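Local structure of alkyltransferase-like protein 1 (Schizosaccharomyces pombe, 3GVA) at residues E75-Q78 / K79-E83. The protein recognises DNA carrying O6-alkylguanine lesions, flips the damaged base into a hydrophobic pocket and presents it to nucleotide excision repair. Numbering follows the deposited sequence.
Sequences EQRQ and KDRLE
The amide of D80 donates to the carbonyl O of Q76, N to O 2.9 Å, in an almost straight bond with an N-H...O angle of 170°. Three more i to i+4 bonds, from K79 to E75, R81 to R77 and L82 to Q78, continue the alpha-helical pattern here, in helix 73-84, within the DNA-binding domain of this MGMT-family protein. The side chains divide by helix face. On the inner face, Q78 and L82 run side by side, CG of Q78 lying 3.8 Å from CD1 of L82. Glutamine suits this buried position because its methylenes pack against leucine while NE2 donates to the carbonyls of H57 and V59, tying the helix to that neighbouring segment. On another side, R77 and R81 also point the same way. Arginine suits R77 because its long chain carries the charge out to a salt bridge with E51. With CG anti to its own carbonyl carbon, R81 sets that methylene close to the carbonyl O of R77, and the chain runs on extended to NE. As modelled, R77 NH2 lies at the edge of the R81 guanidinium, planes 57° apart, but the 2.7 Å between the two NH2 atoms is too short for two donors and doubtful. An alanine in place of R81 would probably leave the R77 carbonyl less shielded where CG now lies, and H57 without the side chain that packs on it. K79 is nearly straight to CE and bends only at its last torsion (chi4 -64°), so that NZ forms a salt bridge with OE1 of E83 at 3.0 Å, from above the carboxylate plane. Lysine suits the place doubly, since it also makes a cation-pi contact with Y97. Chemically, then, the helix is bound inward by the amide of Q78, while R77 and K79 carry their charges out to acids, and K79 also to an aromatic ring.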
# COMPACT_ATOMS: atom_id res chain seq x y z
N GLU A 75 10.54 -3.78 0.07
CA GLU A 75 10.53 -2.34 -0.12
C GLU A 75 11.11 -1.98 -1.50
O GLU A 75 10.62 -1.06 -2.17
CB GLU A 75 11.31 -1.66 1.00
CG GLU A 75 10.60 -1.78 2.36
CD GLU A 75 11.43 -1.28 3.53
OE1 GLU A 75 10.89 -1.22 4.66
OE2 GLU A 75 12.62 -0.95 3.32
N GLN A 76 12.14 -2.71 -1.92
CA GLN A 76 12.76 -2.48 -3.23
C GLN A 76 11.76 -2.87 -4.32
O GLN A 76 11.64 -2.19 -5.34
CB GLN A 76 14.04 -3.30 -3.37
CG GLN A 76 14.77 -3.13 -4.70
CD GLN A 76 15.22 -1.70 -4.94
OE1 GLN A 76 14.42 -0.82 -5.27
NE2 GLN A 76 16.52 -1.46 -4.75
N ARG A 77 11.06 -3.98 -4.10
CA ARG A 77 10.06 -4.43 -5.06
C ARG A 77 8.96 -3.37 -5.16
O ARG A 77 8.57 -2.98 -6.26
CB ARG A 77 9.44 -5.77 -4.62
CG ARG A 77 10.45 -6.90 -4.51
CD ARG A 77 9.79 -8.22 -4.14
NE ARG A 77 9.07 -8.81 -5.27
CZ ARG A 77 8.57 -10.04 -5.28
NH1 ARG A 77 8.71 -10.83 -4.22
NH2 ARG A 77 7.93 -10.49 -6.35
N GLN A 78 8.48 -2.90 -4.01
CA GLN A 78 7.44 -1.88 -4.03
C GLN A 78 7.89 -0.63 -4.77
O GLN A 78 7.14 -0.08 -5.59
CB GLN A 78 7.00 -1.51 -2.60
CG GLN A 78 6.00 -0.37 -2.56
CD GLN A 78 5.20 -0.35 -1.27
OE1 GLN A 78 5.71 -0.66 -0.21
NE2 GLN A 78 3.93 0.01 -1.37
N LYS A 79 9.10 -0.17 -4.51
CA LYS A 79 9.62 1.01 -5.19
C LYS A 79 9.67 0.76 -6.70
O LYS A 79 9.16 1.56 -7.48
CB LYS A 79 11.02 1.37 -4.67
CG LYS A 79 11.64 2.58 -5.35
CD LYS A 79 12.90 3.04 -4.62
CE LYS A 79 13.52 4.24 -5.31
NZ LYS A 79 14.00 3.93 -6.68
N ASP A 80 10.27 -0.36 -7.10
CA ASP A 80 10.37 -0.72 -8.51
C ASP A 80 9.01 -0.71 -9.19
O ASP A 80 8.84 -0.16 -10.28
CB ASP A 80 10.99 -2.12 -8.67
CG ASP A 80 12.52 -2.10 -8.64
OD1 ASP A 80 13.12 -1.02 -8.54
OD2 ASP A 80 13.12 -3.20 -8.73
N ARG A 81 8.03 -1.33 -8.54
CA ARG A 81 6.70 -1.42 -9.10
C ARG A 81 5.98 -0.09 -9.17
O ARG A 81 5.30 0.19 -10.15
CB ARG A 81 5.87 -2.42 -8.30
CG ARG A 81 6.51 -3.79 -8.22
CD ARG A 81 5.56 -4.82 -7.63
NE ARG A 81 6.24 -6.07 -7.32
CZ ARG A 81 5.62 -7.25 -7.20
NH1 ARG A 81 4.31 -7.32 -7.38
NH2 ARG A 81 6.31 -8.34 -6.90
N LEU A 82 6.13 0.74 -8.14
CA LEU A 82 5.48 2.04 -8.15
C LEU A 82 6.06 2.92 -9.27
O LEU A 82 5.32 3.57 -10.02
CB LEU A 82 5.65 2.74 -6.80
CG LEU A 82 4.70 2.20 -5.71
CD1 LEU A 82 5.01 2.83 -4.35
CD2 LEU A 82 3.27 2.50 -6.13
N GLU A 83 7.38 2.93 -9.40
CA GLU A 83 8.00 3.73 -10.44
C GLU A 83 7.53 3.30 -11.84
O GLU A 83 7.37 4.14 -12.73
CB GLU A 83 9.53 3.66 -10.32
CG GLU A 83 10.04 4.37 -9.07
CD GLU A 83 11.54 4.55 -9.04
OE1 GLU A 83 12.26 3.53 -9.04
OE2 GLU A 83 12.01 5.71 -9.02